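Protease 2A (Rhinovirus C, PDB 5X45) probably cleaves the viral polyprotein as a chymotrypsin-like cysteine protease that carries a bound zinc ion. Local coordinates at residues 6-11 with 15-20; 54-59 with 73-78; 66-71 with 108-113; 80-83 with 88-91. All blocks are in the same frame, centred on the assembly; numbering follows the deposited sequence.

Contact 1 of 4, residues 6-11 with 15-20; sequences DMFVHT and IYKCAH
V9 and Y16 face each other as the antiparallel hydrogen-bonded pair of a short β-hairpin, strands 9-10 and 14-18, at one margin of the four-stranded N-terminal sheet. Two backbone bonds join them: V9 N gives to Y16 O at 3.0 Å and Y16 N to V9 O at 2.7 Å, both nearly straight. The tight part is the buried face on which these two side chains stand. V9 CB lies 3.9 Å from Y16 CB, and the tyrosine ring runs on toward T11, its CE1 4.0 Å from T11 CG2. A compact, branched valine suits this face because it also packs on V117, M120 and L134 of the second half of the protein. The face bearing H10 and I15 is more solvent-accessible, though still in contact. Holding its CG trans to the backbone N (chi1 -173°), H10 brings CD2 to 3.7 Å from I15 CG1, while its NE2 is hydrogen-bonded to the carbonyl of V44, a bond that limits ring rotation. F8 meets I15 loosely, CD1 lying 4.4 Å from CG2. Nearer M7 the strands part and water takes over: one molecule accepts from C18 N at 2.6 Å and donates to M7 O at 3.0 Å.

Contact 2 of 4, residues 54-59 with 73-78; sequences DCTAGC and CVSHDW
T56 and C73 come together where the chain enters one strand and continues along its neighbour, their CA atoms 5.2 Å apart, and a single backbone bond links the two segments: C73 N to T56 O at 2.8 Å, bent to 144° at the hydrogen and tilted 34° from the carbonyl plane. That tilt fits a place where regular pairing is fading, since T56 precedes strand 57-59 rather than belonging to it. The side chains add a small contact, carried by T56 and C73. T56 directs its CB at the partner strand, beside C73 O. With OG1 between the backbone N and the carbonyl carbon (chi1 48°), CG2 is anti to the carbonyl carbon and comes to 4.3 Å from S75 OG, a glancing approach near the surface. C73 is buried and lays its CB beside T56 O, with SG a little farther from the same oxygen; a short side chain fits here, with L96 of strand 95-98 packing against it as well as against T56 and S75. The polar, small S75 suits the exposed side. Just before T56 comes C55, a ligand of the zinc site it shares with C53, C113 and H115, and its carbonyl accepts a hydrogen bond from R135 NH1. The arrangement is the open end of the β-hairpin of strands 57-62 and 67-76 in the C-terminal β-barrel of the chymotrypsin-like fold, beside the zinc site.

Contact 3 of 4, residues 66-71 with 108-113; sequences DRYFPV and GGKLLC. With ZN (zinc ion), chain E.
V71 and L111 meet with their side chains at about a right angle, CG1 of the valine 3.6 Å from CD1 of the leucine. L111 starts with its CB turned from the other strand; CG lies trans to its backbone N (chi1 169°), and the next bend carries CD1 back to V71. Both residues are buried, as suits branched apolar side chains, and L111 also packs on I118. The second pair, Y68 and L112, again crosses at roughly a right angle. L112 CD1 arrives at the edge of the tyrosine ring and in its plane, 3.8 Å from CE2 and 3.7 Å from OH. Strands 67-71 and 110-113 are not direct partners: their axes come no closer than 8.9 Å, inclined at 55°, for strand 57-62 runs between them in the six-stranded antiparallel β-barrel of the C-terminal domain. Tyrosine suits its position: its hydroxyl is hydrogen-bonded to P4 O, and K110 NZ to G3 O, both binding backbone of the first modelled residues. R67 grips Y68 O side-on, NE from above the carbonyl plane and NH2 within it, and the F69 ring covers one guanidinium face. C113 SG, farther along, binds the zinc ion at 2.5 Å with C53, C55 and H115.

Contact 4 of 4, residues 80-83 with 88-91; sequences EIQE and PKHI
E80 and K89 form the salt bridge of this contact, K89 NZ meeting E80 OE1 at 2.9 Å from above the carboxylate plane. Both chains are extended beyond CG, and each has CG trans to its backbone N (chi1 -175° for E80, 155° for K89), which lets two long side chains on a surface cross obliquely and bring opposite charges together. Backbone bonds hold the strands beneath: I81 N gives to H90 O at 2.8 Å, nearly straight down the carbonyl, and H90 N returns to I81 O at 3.1 Å. The same I81 O also receives a CA-H contact from K89 CA, 3.4 Å away. The bonds define an antiparallel β-hairpin, strands 78-81 and 90-93, with I81 and H90 the hydrogen-bonded pair and E80 and I91 the non-hydrogen-bonded one. In related enterovirus 2A proteases this hairpin, with the loop at its tip, projects from the barrel and probably borders the substrate cleft. Apolar contact is made by I81 and H90, which lie side by side, and I81 CB makes an off-centre CH-pi contact, 4.1 Å from the centroid of the H90 ring. Branched at CB, I81 sets CG1 over one face of the ring. I91 places CD1 3.9 Å from E80 CA, its methyl lying against the backbone and the aliphatic part of E80. ND1 of H90 donates to P88 O at 2.8 Å; just outside the segment, NE2 is hydrogen-bonded to Q92 NE2 and the Y87 ring meets the imidazole edge-to-face.

Contact 1 comes first along the chain and lies in the four-stranded N-terminal sheet; the other three belong to the C-terminal half. Contacts 2 and 3 share strand 67-76 and the barrel sheet, alternate in sequence, and have centres 13 Å apart. They touch through G58 with V71 and C59 with L112, and together carry two zinc ligands, C55 and C113. Contact 4 is nested inside the loop closed by contact 3, with its centre 23 Å away, yet W78, the last residue of contact 2, packs on I91. Contacts 1 and 3 also touch, through K110, G108 and G109. The N-terminal hairpin thus seats directly against the barrel, joining the two halves of the chymotrypsin-like fold, while contact 4 projects from it.

Contact 1 of 4, residues 6-11 with 15-20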
loop_
_atom_site.group_PDB
_atom_site.type_symbol
_atom_site.label_atom_id
_atom_site.label_comp_id
_atom_site.label_asym_id
_atom_site.label_seq_id
_atom_site.Cartn_x
_atom_site.Cartn_y
_atom_site.Cartn_z
ATOM N N ASP A 6 -10.274 5.392 2.893
ATOM C CA ASP A 6 -9.714 5.804 1.612
ATOM C C ASP A 6 -8.623 4.826 1.174
ATOM O O ASP A 6 -7.744 4.479 1.959
ATOM C CB ASP A 6 -9.186 7.248 1.671
ATOM C CG ASP A 6 -10.316 8.292 1.759
ATOM O OD1 ASP A 6 -11.476 7.971 1.411
ATOM O OD2 ASP A 6 -10.044 9.443 2.170
ATOM N N MET A 7 -8.728 4.356 -0.067
ATOM C CA MET A 7 -7.787 3.406 -0.665
ATOM C C MET A 7 -6.601 4.120 -1.331
ATOM O O MET A 7 -6.191 3.761 -2.431
ATOM C CB MET A 7 -8.492 2.535 -1.711
ATOM C CG MET A 7 -9.845 1.980 -1.293
ATOM S SD MET A 7 -9.718 0.728 -0.020
ATOM C CE MET A 7 -9.433 -0.757 -0.984
ATOM N N PHE A 8 -6.101 5.168 -0.695
ATOM C CA PHE A 8 -4.959 5.905 -1.209
ATOM C C PHE A 8 -4.336 6.634 -0.032
ATOM O O PHE A 8 -4.948 6.730 1.023
ATOM C CB PHE A 8 -5.367 6.895 -2.318
ATOM C CG PHE A 8 -6.417 7.895 -1.891
ATOM C CD1 PHE A 8 -6.058 9.066 -1.229
ATOM C CD2 PHE A 8 -7.767 7.670 -2.157
ATOM C CE1 PHE A 8 -7.034 9.989 -0.825
ATOM C CE2 PHE A 8 -8.749 8.594 -1.763
ATOM C CZ PHE A 8 -8.384 9.743 -1.096
ATOM N N VAL A 9 -3.128 7.152 -0.220
ATOM C CA VAL A 9 -2.468 7.931 0.815
ATOM C C VAL A 9 -2.268 9.361 0.350
ATOM O O VAL A 9 -1.681 9.599 -0.699
ATOM C CB VAL A 9 -1.117 7.314 1.202
ATOM C CG1 VAL A 9 -0.468 8.107 2.319
ATOM C CG2 VAL A 9 -1.303 5.853 1.593
ATOM N N HIS A 10 -2.747 10.313 1.141
ATOM C CA HIS A 10 -2.719 11.716 0.753
ATOM C C HIS A 10 -1.954 12.552 1.776
ATOM O O HIS A 10 -2.490 12.923 2.819
ATOM C CB HIS A 10 -4.150 12.230 0.591
ATOM C CG HIS A 10 -4.236 13.617 0.034
ATOM N ND1 HIS A 10 -5.429 14.311 -0.036
ATOM C CD2 HIS A 10 -3.293 14.431 -0.481
ATOM C CE1 HIS A 10 -5.209 15.500 -0.569
ATOM N NE2 HIS A 10 -3.925 15.601 -0.850
ATOM N N THR A 11 -0.697 12.850 1.471
ATOM C CA THR A 11 0.141 13.626 2.383
ATOM C C THR A 11 0.020 15.115 2.088
ATOM O O THR A 11 -0.808 15.512 1.263
ATOM C CB THR A 11 1.617 13.203 2.284
ATOM O OG1 THR A 11 2.125 13.540 0.987
ATOM C CG2 THR A 11 1.767 11.702 2.535
ATOM N N ILE A 15 0.137 12.349 -3.408
ATOM C CA ILE A 15 -0.879 11.304 -3.363
ATOM C C ILE A 15 -0.288 9.979 -3.852
ATOM O O ILE A 15 0.309 9.915 -4.925
ATOM C CB ILE A 15 -2.081 11.647 -4.238
ATOM C CG1 ILE A 15 -2.699 12.970 -3.808
ATOM C CG2 ILE A 15 -3.098 10.520 -4.196
ATOM C CD1 ILE A 15 -3.649 13.546 -4.840
ATOM N N TYR A 16 -0.462 8.928 -3.058
ATOM C CA TYR A 16 0.086 7.608 -3.356
ATOM C C TYR A 16 -1.039 6.642 -3.700
ATOM O O TYR A 16 -1.963 6.455 -2.911
ATOM C CB TYR A 16 0.885 7.079 -2.159
ATOM C CG TYR A 16 2.076 7.920 -1.763
ATOM C CD1 TYR A 16 1.918 9.182 -1.178
ATOM C CD2 TYR A 16 3.363 7.434 -1.931
ATOM C CE1 TYR A 16 3.027 9.948 -0.809
ATOM C CE2 TYR A 16 4.469 8.185 -1.563
ATOM C CZ TYR A 16 4.298 9.434 -1.007
ATOM O OH TYR A 16 5.413 10.149 -0.653
ATOM N N LYS A 17 -0.969 6.025 -4.872
ATOM C CA LYS A 17 -2.000 5.083 -5.284
ATOM C C LYS A 17 -1.364 3.816 -5.825
ATOM O O LYS A 17 -0.205 3.826 -6.235
ATOM C CB LYS A 17 -2.903 5.706 -6.353
ATOM C CG LYS A 17 -3.450 7.070 -5.979
ATOM C CD LYS A 17 -4.511 7.561 -6.946
ATOM C CE LYS A 17 -5.892 7.452 -6.302
ATOM N NZ LYS A 17 -6.999 7.843 -7.217
ATOM N N CYS A 18 -2.120 2.754 -5.848
ATOM C CA CYS A 18 -1.683 1.550 -6.464
ATOM C C CYS A 18 -1.760 1.803 -7.938
ATOM O O CYS A 18 -2.734 2.296 -8.412
ATOM C CB CYS A 18 -2.589 0.412 -6.050
ATOM S SG CYS A 18 -2.188 -0.283 -4.463
ATOM N N ALA A 19 -0.713 1.491 -8.667
ATOM C CA ALA A 19 -0.618 1.888 -10.046
ATOM C C ALA A 19 -1.704 1.342 -10.968
ATOM O O ALA A 19 -2.122 2.017 -11.870
ATOM C CB ALA A 19 0.761 1.626 -10.589
ATOM N N HIS A 20 -2.159 0.134 -10.728
ATOM C CA HIS A 20 -3.150 -0.455 -11.570
ATOM C C HIS A 20 -4.535 0.133 -11.402
ATOM O O HIS A 20 -5.429 -0.177 -12.149
ATOM C CB HIS A 20 -3.158 -1.931 -11.386
ATOM C CG HIS A 20 -3.808 -2.355 -10.137
ATOM N ND1 HIS A 20 -3.150 -2.366 -8.936
ATOM C CD2 HIS A 20 -5.060 -2.781 -9.891
ATOM C CE1 HIS A 20 -3.974 -2.776 -7.998
ATOM N NE2 HIS A 20 -5.136 -3.040 -8.552
HETATM O O HOH W 1 -4.465 3.008 -4.743
#

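Contact 2 of 4, residues 54-59 with 73-78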
loop_
_atom_site.group_PDB
_atom_site.type_symbol
_atom_site.label_atom_id
_atom_site.label_comp_id
_atom_site.label_asym_id
_atom_site.label_seq_id
_atom_site.Cartn_x
_atom_site.Cartn_y
_atom_site.Cartn_z
ATOM N N ASP A 54 10.672 2.613 11.934
ATOM C CA ASP A 54 11.119 1.249 11.654
ATOM C C ASP A 54 10.028 0.197 11.902
ATOM O O ASP A 54 10.257 -0.998 11.700
ATOM C CB ASP A 54 12.366 0.935 12.493
ATOM C CG ASP A 54 12.101 1.009 13.997
ATOM O OD1 ASP A 54 11.377 1.932 14.440
ATOM O OD2 ASP A 54 12.654 0.167 14.739
ATOM N N CYS A 55 8.856 0.645 12.352
ATOM C CA CYS A 55 7.756 -0.258 12.713
ATOM C C CYS A 55 7.362 -1.262 11.626
ATOM O O CYS A 55 7.451 -0.980 10.428
ATOM C CB CYS A 55 6.520 0.550 13.108
ATOM S SG CYS A 55 6.712 1.480 14.633
ATOM N N THR A 56 6.942 -2.446 12.068
ATOM C CA THR A 56 6.444 -3.488 11.176
ATOM C C THR A 56 5.086 -4.004 11.652
ATOM O O THR A 56 4.470 -4.850 11.009
ATOM C CB THR A 56 7.430 -4.676 11.083
ATOM O OG1 THR A 56 7.829 -5.075 12.403
ATOM C CG2 THR A 56 8.664 -4.297 10.262
ATOM N N ALA A 57 4.642 -3.510 12.804
ATOM C CA ALA A 57 3.347 -3.889 13.362
ATOM C C ALA A 57 2.403 -2.692 13.440
ATOM O O ALA A 57 2.820 -1.573 13.749
ATOM C CB ALA A 57 3.523 -4.517 14.743
ATOM N N GLY A 58 1.125 -2.940 13.181
ATOM C CA GLY A 58 0.128 -1.894 13.245
ATOM C C GLY A 58 -1.259 -2.409 12.932
ATOM O O GLY A 58 -1.643 -3.507 13.337
ATOM N N CYS A 59 -2.020 -1.606 12.206
ATOM C CA CYS A 59 -3.377 -1.969 11.851
ATOM C C CYS A 59 -3.664 -1.597 10.409
ATOM O O CYS A 59 -3.047 -0.682 9.864
ATOM C CB CYS A 59 -4.373 -1.288 12.780
ATOM S SG CYS A 59 -4.122 0.483 12.871
ATOM N N CYS A 73 3.795 -7.555 10.806
ATOM C CA CYS A 73 4.397 -7.933 9.524
ATOM C C CYS A 73 5.882 -8.266 9.573
ATOM O O CYS A 73 6.606 -7.852 10.470
ATOM C CB CYS A 73 4.196 -6.820 8.498
ATOM S SG CYS A 73 2.490 -6.414 8.225
ATOM N N VAL A 74 6.311 -9.012 8.566
ATOM C CA VAL A 74 7.715 -9.266 8.305
ATOM C C VAL A 74 8.098 -8.638 6.959
ATOM O O VAL A 74 7.302 -8.651 6.020
ATOM C CB VAL A 74 8.027 -10.764 8.272
ATOM C CG1 VAL A 74 9.527 -10.956 8.285
ATOM C CG2 VAL A 74 7.442 -11.439 9.483
ATOM N N SER A 75 9.293 -8.055 6.886
ATOM C CA SER A 75 9.824 -7.522 5.631
ATOM C C SER A 75 10.379 -8.571 4.662
ATOM O O SER A 75 11.066 -9.512 5.061
ATOM C CB SER A 75 10.933 -6.512 5.920
ATOM O OG SER A 75 10.415 -5.340 6.516
ATOM N N HIS A 76 10.080 -8.379 3.382
ATOM C CA HIS A 76 10.673 -9.160 2.304
ATOM C C HIS A 76 11.224 -8.188 1.271
ATOM O O HIS A 76 10.509 -7.301 0.808
ATOM C CB HIS A 76 9.661 -10.091 1.637
ATOM C CG HIS A 76 9.328 -11.296 2.439
ATOM N ND1 HIS A 76 8.364 -11.299 3.428
ATOM C CD2 HIS A 76 9.863 -12.545 2.443
ATOM C CE1 HIS A 76 8.294 -12.496 3.977
ATOM N NE2 HIS A 76 9.202 -13.269 3.395
ATOM N N ASP A 77 12.483 -8.363 0.900
ATOM C CA ASP A 77 13.088 -7.550 -0.148
ATOM C C ASP A 77 12.321 -7.695 -1.459
ATOM O O ASP A 77 12.092 -6.718 -2.159
ATOM C CB ASP A 77 14.553 -7.933 -0.352
ATOM C CG ASP A 77 15.482 -7.238 0.636
ATOM O OD1 ASP A 77 15.000 -6.390 1.422
ATOM O OD2 ASP A 77 16.700 -7.535 0.625
ATOM N N TRP A 78 11.895 -8.912 -1.773
ATOM C CA TRP A 78 11.053 -9.113 -2.935
ATOM C C TRP A 78 10.127 -10.290 -2.742
ATOM O O TRP A 78 10.371 -11.143 -1.894
ATOM C CB TRP A 78 11.903 -9.288 -4.207
ATOM C CG TRP A 78 12.933 -10.400 -4.179
ATOM C CD1 TRP A 78 14.236 -10.285 -3.821
ATOM C CD2 TRP A 78 12.739 -11.772 -4.555
ATOM N NE1 TRP A 78 14.869 -11.496 -3.930
ATOM C CE2 TRP A 78 13.977 -12.428 -4.386
ATOM C CE3 TRP A 78 11.638 -12.512 -5.003
ATOM C CZ2 TRP A 78 14.152 -13.789 -4.653
ATOM C CZ3 TRP A 78 11.810 -13.863 -5.268
ATOM C CH2 TRP A 78 13.062 -14.489 -5.089
#

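Contact 3 of 4, residues 66-71 with 108-113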
loop_
_atom_site.group_PDB
_atom_site.type_symbol
_atom_site.label_atom_id
_atom_site.label_comp_id
_atom_site.label_asym_id
_atom_site.label_seq_id
_atom_site.Cartn_x
_atom_site.Cartn_y
_atom_site.Cartn_z
ATOM N N ASP A 66 -14.820 -4.555 5.622
ATOM C CA ASP A 66 -15.154 -3.182 6.026
ATOM C C ASP A 66 -14.840 -2.880 7.500
ATOM O O ASP A 66 -15.685 -2.371 8.237
ATOM C CB ASP A 66 -16.628 -2.885 5.739
ATOM C CG ASP A 66 -16.914 -1.386 5.633
ATOM O OD1 ASP A 66 -15.984 -0.627 5.271
ATOM O OD2 ASP A 66 -18.063 -0.965 5.916
ATOM N N ARG A 67 -13.620 -3.192 7.918
ATOM C CA ARG A 67 -13.156 -2.862 9.263
ATOM C C ARG A 67 -11.641 -2.857 9.319
ATOM O O ARG A 67 -10.974 -3.333 8.408
ATOM C CB ARG A 67 -13.710 -3.850 10.294
ATOM C CG ARG A 67 -13.434 -5.308 9.953
ATOM C CD ARG A 67 -13.476 -6.192 11.181
ATOM N NE ARG A 67 -12.305 -5.992 12.025
ATOM C CZ ARG A 67 -11.932 -6.821 12.996
ATOM N NH1 ARG A 67 -12.634 -7.917 13.248
ATOM N NH2 ARG A 67 -10.847 -6.559 13.711
ATOM N N TYR A 68 -11.104 -2.337 10.410
ATOM C CA TYR A 68 -9.673 -2.381 10.641
ATOM C C TYR A 68 -9.265 -3.652 11.387
ATOM O O TYR A 68 -10.048 -4.193 12.167
ATOM C CB TYR A 68 -9.231 -1.140 11.414
ATOM C CG TYR A 68 -8.780 -0.028 10.518
ATOM C CD1 TYR A 68 -9.698 0.734 9.803
ATOM C CD2 TYR A 68 -7.426 0.250 10.363
ATOM C CE1 TYR A 68 -9.277 1.754 8.965
ATOM C CE2 TYR A 68 -6.995 1.261 9.526
ATOM C CZ TYR A 68 -7.921 2.010 8.829
ATOM O OH TYR A 68 -7.488 3.019 8.000
ATOM N N PHE A 69 -8.055 -4.135 11.105
ATOM C CA PHE A 69 -7.461 -5.282 11.799
ATOM C C PHE A 69 -6.096 -4.939 12.361
ATOM O O PHE A 69 -5.299 -4.313 11.677
ATOM C CB PHE A 69 -7.285 -6.480 10.868
ATOM C CG PHE A 69 -8.556 -7.174 10.514
ATOM C CD1 PHE A 69 -9.115 -8.110 11.377
ATOM C CD2 PHE A 69 -9.181 -6.922 9.297
ATOM C CE1 PHE A 69 -10.290 -8.773 11.033
ATOM C CE2 PHE A 69 -10.355 -7.572 8.954
ATOM C CZ PHE A 69 -10.911 -8.496 9.821
ATOM N N PRO A 70 -5.794 -5.402 13.579
ATOM C CA PRO A 70 -4.396 -5.378 14.023
ATOM C C PRO A 70 -3.591 -6.310 13.141
ATOM O O PRO A 70 -4.179 -7.245 12.601
ATOM C CB PRO A 70 -4.468 -5.894 15.463
ATOM C CG PRO A 70 -5.874 -5.602 15.890
ATOM C CD PRO A 70 -6.708 -5.819 14.654
ATOM N N VAL A 71 -2.297 -6.058 12.964
ATOM C CA VAL A 71 -1.481 -6.930 12.116
ATOM C C VAL A 71 -0.007 -6.800 12.481
ATOM O O VAL A 71 0.446 -5.720 12.871
ATOM C CB VAL A 71 -1.704 -6.601 10.607
ATOM C CG1 VAL A 71 -1.160 -5.224 10.261
ATOM C CG2 VAL A 71 -1.103 -7.667 9.712
ATOM N N GLY A 108 -4.874 -1.086 -1.895
ATOM C CA GLY A 108 -4.936 0.329 -1.582
ATOM C C GLY A 108 -5.276 0.600 -0.120
ATOM O O GLY A 108 -5.055 1.709 0.376
ATOM N N GLY A 109 -5.837 -0.403 0.559
ATOM C CA GLY A 109 -6.161 -0.300 1.970
ATOM C C GLY A 109 -4.910 0.029 2.758
ATOM O O GLY A 109 -3.843 -0.537 2.510
ATOM N N LYS A 110 -5.039 0.968 3.688
ATOM C CA LYS A 110 -3.889 1.510 4.393
ATOM C C LYS A 110 -3.394 0.650 5.540
ATOM O O LYS A 110 -4.188 0.078 6.278
ATOM C CB LYS A 110 -4.219 2.907 4.920
ATOM C CG LYS A 110 -4.375 3.944 3.825
ATOM C CD LYS A 110 -4.631 5.318 4.394
ATOM C CE LYS A 110 -6.085 5.509 4.747
ATOM N NZ LYS A 110 -6.338 6.876 5.290
ATOM N N LEU A 111 -2.071 0.607 5.690
ATOM C CA LEU A 111 -1.409 0.032 6.853
ATOM C C LEU A 111 -0.800 1.150 7.697
ATOM O O LEU A 111 0.056 1.912 7.227
ATOM C CB LEU A 111 -0.323 -0.959 6.429
ATOM C CG LEU A 111 0.625 -1.454 7.524
ATOM C CD1 LEU A 111 -0.146 -2.197 8.598
ATOM C CD2 LEU A 111 1.682 -2.360 6.921
ATOM N N LEU A 112 -1.230 1.229 8.953
ATOM C CA LEU A 112 -0.776 2.280 9.860
ATOM C C LEU A 112 -0.057 1.749 11.087
ATOM O O LEU A 112 -0.450 0.743 11.674
ATOM C CB LEU A 112 -1.951 3.135 10.335
ATOM C CG LEU A 112 -2.658 4.004 9.309
ATOM C CD1 LEU A 112 -3.904 3.299 8.818
ATOM C CD2 LEU A 112 -2.988 5.345 9.942
ATOM N N CYS A 113 1.009 2.437 11.462
ATOM C CA CYS A 113 1.590 2.280 12.785
ATOM C C CYS A 113 1.189 3.491 13.630
ATOM O O CYS A 113 0.393 4.318 13.198
ATOM C CB CYS A 113 3.104 2.144 12.689
ATOM S SG CYS A 113 3.920 3.656 12.152
HETATM ZN ZN ZN E . 6.045 3.791 13.531
#

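Contact 4 of 4, residues 80-83 with 88-91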
loop_
_atom_site.group_PDB
_atom_site.type_symbol
_atom_site.label_atom_id
_atom_site.label_comp_id
_atom_site.label_asym_id
_atom_site.label_seq_id
_atom_site.Cartn_x
_atom_site.Cartn_y
_atom_site.Cartn_z
ATOM N N GLU A 80 6.975 -12.887 -4.896
ATOM C CA GLU A 80 6.282 -13.311 -6.115
ATOM C C GLU A 80 4.781 -13.062 -5.994
ATOM O O GLU A 80 4.111 -13.654 -5.146
ATOM C CB GLU A 80 6.538 -14.790 -6.401
ATOM C CG GLU A 80 5.962 -15.303 -7.718
ATOM C CD GLU A 80 6.707 -16.527 -8.255
ATOM O OE1 GLU A 80 6.044 -17.546 -8.536
ATOM O OE2 GLU A 80 7.948 -16.480 -8.399
ATOM N N ILE A 81 4.261 -12.180 -6.841
ATOM C CA ILE A 81 2.827 -11.931 -6.896
ATOM C C ILE A 81 2.204 -12.816 -7.964
ATOM O O ILE A 81 2.662 -12.828 -9.115
ATOM C CB ILE A 81 2.496 -10.461 -7.213
ATOM C CG1 ILE A 81 3.328 -9.502 -6.353
ATOM C CG2 ILE A 81 0.999 -10.212 -7.049
ATOM C CD1 ILE A 81 3.104 -9.643 -4.873
ATOM N N GLN A 82 1.164 -13.559 -7.602
ATOM C CA GLN A 82 0.554 -14.442 -8.582
ATOM C C GLN A 82 -0.255 -13.647 -9.599
ATOM O O GLN A 82 -0.694 -12.522 -9.322
ATOM C CB GLN A 82 -0.323 -15.479 -7.890
ATOM C CG GLN A 82 0.468 -16.365 -6.958
ATOM C CD GLN A 82 1.683 -16.976 -7.642
ATOM O OE1 GLN A 82 1.607 -17.447 -8.783
ATOM N NE2 GLN A 82 2.820 -16.942 -6.956
ATOM N N GLU A 83 -0.426 -14.240 -10.778
ATOM C CA GLU A 83 -1.209 -13.647 -11.856
ATOM C C GLU A 83 -2.577 -13.189 -11.366
ATOM O O GLU A 83 -3.264 -13.912 -10.644
ATOM C CB GLU A 83 -1.361 -14.622 -13.016
ATOM C CG GLU A 83 -2.325 -14.138 -14.082
ATOM C CD GLU A 83 -2.274 -14.969 -15.344
ATOM O OE1 GLU A 83 -2.317 -16.212 -15.235
ATOM O OE2 GLU A 83 -2.164 -14.374 -16.437
ATOM N N PRO A 88 0.322 -9.914 -15.100
ATOM C CA PRO A 88 0.780 -11.303 -15.107
ATOM C C PRO A 88 1.558 -11.598 -13.826
ATOM O O PRO A 88 1.831 -10.674 -13.049
ATOM C CB PRO A 88 1.690 -11.367 -16.334
ATOM C CG PRO A 88 2.210 -9.974 -16.472
ATOM C CD PRO A 88 1.059 -9.083 -16.068
ATOM N N LYS A 89 1.881 -12.866 -13.599
ATOM C CA LYS A 89 2.736 -13.256 -12.486
ATOM C C LYS A 89 4.042 -12.463 -12.579
ATOM O O LYS A 89 4.673 -12.434 -13.639
ATOM C CB LYS A 89 2.998 -14.764 -12.538
ATOM C CG LYS A 89 4.280 -15.239 -11.870
ATOM C CD LYS A 89 4.458 -16.740 -12.079
ATOM C CE LYS A 89 5.819 -17.222 -11.603
ATOM N NZ LYS A 89 5.823 -18.656 -11.182
ATOM N N HIS A 90 4.440 -11.816 -11.483
ATOM C CA HIS A 90 5.613 -10.934 -11.495
ATOM C C HIS A 90 6.203 -10.741 -10.103
ATOM O O HIS A 90 5.560 -11.051 -9.099
ATOM C CB HIS A 90 5.254 -9.568 -12.068
ATOM C CG HIS A 90 4.344 -8.776 -11.183
ATOM N ND1 HIS A 90 3.014 -9.089 -11.011
ATOM C CD2 HIS A 90 4.583 -7.696 -10.402
ATOM C CE1 HIS A 90 2.468 -8.233 -10.165
ATOM N NE2 HIS A 90 3.396 -7.377 -9.781
ATOM N N ILE A 91 7.425 -10.217 -10.054
ATOM C CA ILE A 91 8.101 -9.927 -8.791
ATOM C C ILE A 91 7.844 -8.485 -8.356
ATOM O O ILE A 91 7.898 -7.568 -9.168
ATOM C CB ILE A 91 9.629 -10.147 -8.887
ATOM C CG1 ILE A 91 9.965 -11.587 -9.303
ATOM C CG2 ILE A 91 10.304 -9.776 -7.573
ATOM C CD1 ILE A 91 9.234 -12.657 -8.549
HETATM O O HOH W 2 -0.138 -10.396 -10.574
#